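PDB 4PE3: TRAP dicarboxylate transporter-DctP subunit from Rhodobacter sphaeroides, which probably binds a small organic solute in the periplasm and delivers it to the membrane components of a TRAP transporter. Local coordinates for residues Thr80-Gln85 with Ala100-Ala105; Ile181-Ala186 with Arg313-Lys318. All blocks are in the same frame, centred on the assembly; numbering follows the deposited sequence.

Overall arrangement
Both contacts belong to one chain of the two-domain periplasmic binding-protein fold, here in its apo, open state. Contact 1 links helix 80-86, packed on strand 91-95 of the five-stranded sheet, to the loop before helix 104-110. Contact 2 joins helix 180-187, the connection between the parallel strands 173-175 and 191-193, to helix 302-320. The centres of contact 1 and contact 2 are 23 Å apart. The nearest atoms of contact 1 and contact 2 are about 7 Å apart, so they do not touch. The Pro81 side chain comes to about 4 Å from an acetate ion, probably from the crystallisation liquor, whereas the Val184 side chain is about 13 Å from a zinc ion.

Contact 1 (Thr80-Gln85 with Ala100-Ala105); sequences TPDAIQ and AGRDPA
Pro81 offers its ring to the guanidinium of Arg102, with CG over one face of that flat group, 3.4 Å from NH2. Its CB lies nearly as close, 3.6 Å from Arg102 NH1, so the saturated ring supports the planar cation without competing for its N-H groups. Proline suits the first turn of helix 80-86, where a missing backbone N-H costs little. Just before it, Thr80 OG1 is hydrogen-bonded to His92 ND1.

Asp82 follows. Its CG is anti to the carbonyl carbon (chi1 -63°), which brings the carboxylate round towards the arginine. Both OD1 and OD2 of Asp82 lie 3.8 Å from Arg102 NH2, a long salt bridge with an oblique approach and the two planes 25° apart. The ion pair is therefore loose. Glu79 OE1 lies close to Asp82 OD2, a like-charge neighbour that the arginine probably offsets in part.

Arg102 does the reaching. Its CA is 11.2 Å from the CA of Pro81, and a chain extended from CG to NE bridges this distance, a task for which a long, flexible arginine is apt. Tyr142 adds a cation-pi partner. Asp103, next in sequence after Arg102, is the N-cap of helix 104-110: its OD1 accepts from Ala105 N at 2.9 Å through the anti lone pair, and also bonds Ser323 OG.

In the fold, helix 80-86 lies in the beta-alpha-beta crossover between the parallel strands 65-69 and 91-95. Pro81 and Ile84 rest on His92 of strand 91-95, while Asp103 and Ala105 press on Met325 of helix 324-339.

Contact 2 (Ile181-Ala186 with Arg313-Lys318); sequences IANVFA and RGEWEK
Asn183 CB abuts one oxygen of the flat carboxylate of Glu315, OE1, at 3.4 Å, while Lys318 NZ forms a salt bridge with Glu315 OE2, 2.8 Å away, on its syn side and 22° out of the plane. The Phe185 ring has Ile181 CG2 at its edge; His238 meets it edge-to-face, and the Phe157 ring lies at a shallow angle to it. Arg313 CA sits 3.5 Å above the Trp316 indole plane, near its border. This is helix-to-helix packing in the periplasmic binding-protein fold, between helices 180-187 and 302-320.

The hydrophobic part of the seam is the meeting of Val184 CG2 with Glu315 CB, 3.8 Å apart, as the two side chains run antiparallel alongside one another. A compact branched valine suits this buried spot, where it also touches Phe308 and Ala312. Glu315 bends at chi2 (-60°), laying CG 3.7 Å from the carbonyl O of Asn183; its methylenes thus pack while its charge is probably balanced by Lys318 of the same helix. Shortening this side chain to an alanine would probably leave the Lys318 ammonium without its mate and open a gap beside Asn183.

Farther round the helix, Trp316 NE1 donates to Val113 O. Arg313 NH1 bonds Glu317 OE1 at 2.9 Å; this oxygen lies almost in the Arg313 guanidinium plane, yet NH1 reaches it from above the carboxylate, 58° out of its plane.

Contact 1 (Thr80-Gln85 with Ala100-Ala105)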
loop_
_atom_site.group_PDB
_atom_site.type_symbol
_atom_site.label_atom_id
_atom_site.label_comp_id
_atom_site.label_asym_id
_atom_site.label_seq_id
_atom_site.Cartn_x
_atom_site.Cartn_y
_atom_site.Cartn_z
ATOM N N THR A 80 15.079 5.276 9.211
ATOM C CA THR A 80 15.496 6.019 8.039
ATOM C C THR A 80 15.170 7.522 8.138
ATOM O O THR A 80 15.961 8.325 7.663
ATOM C CB THR A 80 15.004 5.412 6.722
ATOM O OG1 THR A 80 13.597 5.143 6.784
ATOM C CG2 THR A 80 15.733 4.105 6.411
ATOM N N PRO A 81 14.028 7.913 8.765
ATOM C CA PRO A 81 13.799 9.366 8.822
ATOM C C PRO A 81 14.899 10.095 9.573
ATOM O O PRO A 81 15.373 11.136 9.124
ATOM C CB PRO A 81 12.442 9.494 9.547
ATOM C CG PRO A 81 11.748 8.181 9.291
ATOM C CD PRO A 81 12.876 7.155 9.293
ATOM N N ASP A 82 15.294 9.556 10.714
ATOM C CA ASP A 82 16.382 10.116 11.495
ATOM C C ASP A 82 17.675 10.220 10.662
ATOM O O ASP A 82 18.373 11.253 10.654
ATOM C CB ASP A 82 16.597 9.235 12.732
ATOM C CG ASP A 82 15.378 9.228 13.667
ATOM O OD1 ASP A 82 14.678 10.258 13.727
ATOM O OD2 ASP A 82 15.110 8.205 14.341
ATOM N N ALA A 83 17.997 9.140 9.959
ATOM C CA ALA A 83 19.240 9.063 9.201
ATOM C C ALA A 83 19.253 10.088 8.073
ATOM O O ALA A 83 20.298 10.656 7.745
ATOM C CB ALA A 83 19.424 7.668 8.643
ATOM N N ILE A 84 18.093 10.304 7.476
ATOM C CA ILE A 84 17.934 11.268 6.394
ATOM C C ILE A 84 18.187 12.686 6.893
ATOM O O ILE A 84 18.964 13.433 6.310
ATOM C CB ILE A 84 16.530 11.167 5.766
ATOM C CG1 ILE A 84 16.437 9.888 4.931
ATOM C CG2 ILE A 84 16.247 12.369 4.870
ATOM C CD1 ILE A 84 15.003 9.443 4.682
ATOM N N GLN A 85 17.524 13.079 7.968
ATOM C CA GLN A 85 17.701 14.447 8.439
ATOM C C GLN A 85 19.123 14.686 8.949
ATOM O O GLN A 85 19.625 15.817 8.912
ATOM C CB GLN A 85 16.706 14.794 9.532
ATOM C CG GLN A 85 16.687 16.305 9.822
ATOM C CD GLN A 85 15.902 16.680 11.063
ATOM O OE1 GLN A 85 16.001 17.812 11.547
ATOM N NE2 GLN A 85 15.107 15.746 11.579
ATOM N N ALA A 100 3.901 4.216 12.287
ATOM C CA ALA A 100 2.662 4.361 13.047
ATOM C C ALA A 100 2.891 4.630 14.527
ATOM O O ALA A 100 2.048 5.243 15.190
ATOM C CB ALA A 100 1.795 3.112 12.870
ATOM N N GLY A 101 4.028 4.198 15.050
ATOM C CA GLY A 101 4.400 4.497 16.423
ATOM C C GLY A 101 4.601 5.982 16.691
ATOM O O GLY A 101 4.393 6.455 17.815
ATOM N N ARG A 102 5.012 6.730 15.674
ATOM C CA ARG A 102 5.210 8.170 15.834
ATOM C C ARG A 102 3.897 8.910 15.961
ATOM O O ARG A 102 3.804 9.876 16.712
ATOM C CB ARG A 102 5.983 8.755 14.649
ATOM C CG ARG A 102 7.343 8.129 14.445
ATOM C CD ARG A 102 8.132 8.858 13.371
ATOM N NE ARG A 102 9.429 8.220 13.173
ATOM C CZ ARG A 102 10.537 8.841 12.788
ATOM N NH1 ARG A 102 10.536 10.146 12.543
ATOM N NH2 ARG A 102 11.657 8.144 12.644
ATOM N N ASP A 103 2.919 8.484 15.174
ATOM C CA ASP A 103 1.597 9.093 15.162
ATOM C C ASP A 103 0.651 8.140 14.464
ATOM O O ASP A 103 0.978 7.627 13.391
ATOM C CB ASP A 103 1.616 10.425 14.414
ATOM C CG ASP A 103 0.363 11.245 14.654
ATOM O OD1 ASP A 103 -0.744 10.819 14.264
ATOM O OD2 ASP A 103 0.473 12.347 15.228
ATOM N N PRO A 104 -0.526 7.878 15.059
ATOM C CA PRO A 104 -1.417 6.924 14.376
ATOM C C PRO A 104 -1.810 7.359 12.962
ATOM O O PRO A 104 -2.259 6.534 12.162
ATOM C CB PRO A 104 -2.656 6.853 15.273
ATOM C CG PRO A 104 -2.344 7.653 16.512
ATOM C CD PRO A 104 -1.108 8.459 16.280
ATOM N N ALA A 105 -1.667 8.639 12.645
ATOM C CA ALA A 105 -1.943 9.117 11.295
ATOM C C ALA A 105 -1.129 8.364 10.252
ATOM O O ALA A 105 -1.569 8.177 9.121
ATOM C CB ALA A 105 -1.654 10.607 11.189
#

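Contact 2 (Ile181-Ala186 with Arg313-Lys318)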
loop_
_atom_site.group_PDB
_atom_site.type_symbol
_atom_site.label_atom_id
_atom_site.label_comp_id
_atom_site.label_asym_id
_atom_site.label_seq_id
_atom_site.Cartn_x
_atom_site.Cartn_y
_atom_site.Cartn_z
ATOM N N ILE A 181 -6.732 -3.907 9.976
ATOM C CA ILE A 181 -7.313 -4.945 9.113
ATOM C C ILE A 181 -8.247 -5.856 9.905
ATOM O O ILE A 181 -9.405 -6.043 9.524
ATOM C CB ILE A 181 -6.247 -5.770 8.368
ATOM C CG1 ILE A 181 -5.517 -4.864 7.387
ATOM C CG2 ILE A 181 -6.887 -6.928 7.625
ATOM C CD1 ILE A 181 -4.242 -5.477 6.809
ATOM N N ALA A 182 -7.771 -6.445 10.998
ATOM C CA ALA A 182 -8.637 -7.274 11.824
ATOM C C ALA A 182 -9.861 -6.495 12.319
ATOM O O ALA A 182 -10.974 -7.051 12.344
ATOM C CB ALA A 182 -7.874 -7.851 13.006
ATOM N N ASN A 183 -9.665 -5.238 12.727
ATOM C CA ASN A 183 -10.754 -4.469 13.302
ATOM C C ASN A 183 -11.839 -4.172 12.279
ATOM O O ASN A 183 -13.024 -4.202 12.622
ATOM C CB ASN A 183 -10.226 -3.192 13.948
ATOM C CG ASN A 183 -9.397 -3.478 15.183
ATOM O OD1 ASN A 183 -9.498 -4.552 15.776
ATOM N ND2 ASN A 183 -8.563 -2.519 15.577
ATOM N N VAL A 184 -11.463 -3.919 11.028
ATOM C CA VAL A 184 -12.428 -3.741 9.948
ATOM C C VAL A 184 -13.170 -5.052 9.658
ATOM O O VAL A 184 -14.401 -5.058 9.549
ATOM C CB VAL A 184 -11.772 -3.182 8.682
ATOM C CG1 VAL A 184 -12.709 -3.212 7.499
ATOM C CG2 VAL A 184 -11.323 -1.739 8.933
ATOM N N PHE A 185 -12.462 -6.177 9.562
ATOM C CA PHE A 185 -13.156 -7.444 9.339
ATOM C C PHE A 185 -14.116 -7.755 10.476
ATOM O O PHE A 185 -15.236 -8.193 10.219
ATOM C CB PHE A 185 -12.191 -8.605 9.026
ATOM C CG PHE A 185 -11.739 -8.609 7.592
ATOM C CD1 PHE A 185 -12.631 -8.925 6.586
ATOM C CD2 PHE A 185 -10.450 -8.268 7.234
ATOM C CE1 PHE A 185 -12.241 -8.924 5.263
ATOM C CE2 PHE A 185 -10.076 -8.261 5.896
ATOM C CZ PHE A 185 -10.974 -8.574 4.925
ATOM N N ALA A 186 -13.714 -7.498 11.717
ATOM C CA ALA A 186 -14.628 -7.678 12.847
ATOM C C ALA A 186 -15.847 -6.764 12.761
ATOM O O ALA A 186 -16.953 -7.188 13.088
ATOM C CB ALA A 186 -13.912 -7.462 14.143
ATOM N N ARG A 313 -15.045 2.815 7.454
ATOM C CA ARG A 313 -15.013 4.206 7.912
ATOM C C ARG A 313 -15.244 4.302 9.415
ATOM O O ARG A 313 -14.646 5.128 10.089
ATOM C CB ARG A 313 -16.051 5.041 7.168
ATOM C CG ARG A 313 -16.027 6.551 7.516
ATOM C CD ARG A 313 -17.428 7.151 7.476
ATOM N NE ARG A 313 -18.340 6.438 8.363
ATOM C CZ ARG A 313 -18.356 6.551 9.689
ATOM N NH1 ARG A 313 -17.512 7.361 10.297
ATOM N NH2 ARG A 313 -19.223 5.839 10.405
ATOM N N GLY A 314 -16.139 3.476 9.946
ATOM C CA GLY A 314 -16.357 3.460 11.380
ATOM C C GLY A 314 -15.079 3.151 12.148
ATOM O O GLY A 314 -14.838 3.674 13.235
ATOM N N GLU A 315 -14.239 2.301 11.575
ATOM C CA GLU A 315 -12.949 1.992 12.183
ATOM C C GLU A 315 -11.929 3.098 11.926
ATOM O O GLU A 315 -11.148 3.412 12.817
ATOM C CB GLU A 315 -12.428 0.620 11.747
ATOM C CG GLU A 315 -13.325 -0.506 12.240
ATOM C CD GLU A 315 -13.436 -0.556 13.755
ATOM O OE1 GLU A 315 -12.376 -0.572 14.429
ATOM O OE2 GLU A 315 -14.574 -0.627 14.269
ATOM N N TRP A 316 -11.927 3.685 10.729
ATOM C CA TRP A 316 -11.045 4.840 10.491
ATOM C C TRP A 316 -11.336 5.942 11.510
ATOM O O TRP A 316 -10.406 6.604 11.981
ATOM C CB TRP A 316 -11.206 5.427 9.086
ATOM C CG TRP A 316 -11.064 4.496 7.921
ATOM C CD1 TRP A 316 -10.452 3.262 7.876
ATOM C CD2 TRP A 316 -11.602 4.721 6.619
ATOM N NE1 TRP A 316 -10.562 2.742 6.623
ATOM C CE2 TRP A 316 -11.274 3.604 5.830
ATOM C CE3 TRP A 316 -12.337 5.763 6.042
ATOM C CZ2 TRP A 316 -11.660 3.496 4.497
ATOM C CZ3 TRP A 316 -12.725 5.657 4.731
ATOM C CH2 TRP A 316 -12.383 4.526 3.964
ATOM N N GLU A 317 -12.614 6.147 11.835
ATOM C CA GLU A 317 -13.008 7.237 12.720
ATOM C C GLU A 317 -12.470 7.012 14.123
ATOM O O GLU A 317 -12.130 7.962 14.814
ATOM C CB GLU A 317 -14.534 7.393 12.758
ATOM C CG GLU A 317 -14.999 8.513 13.697
ATOM C CD GLU A 317 -16.460 8.878 13.515
ATOM O OE1 GLU A 317 -17.255 8.001 13.122
ATOM O OE2 GLU A 317 -16.804 10.050 13.776
ATOM N N LYS A 318 -12.382 5.761 14.555
ATOM C CA LYS A 318 -11.792 5.480 15.862
ATOM C C LYS A 318 -10.331 5.872 15.863
ATOM O O LYS A 318 -9.822 6.416 16.841
ATOM C CB LYS A 318 -11.935 4.005 16.226
ATOM C CG LYS A 318 -13.372 3.607 16.438
ATOM C CD LYS A 318 -13.521 2.109 16.619
ATOM C CE LYS A 318 -14.978 1.703 16.689
ATOM N NZ LYS A 318 -15.092 0.240 16.919
#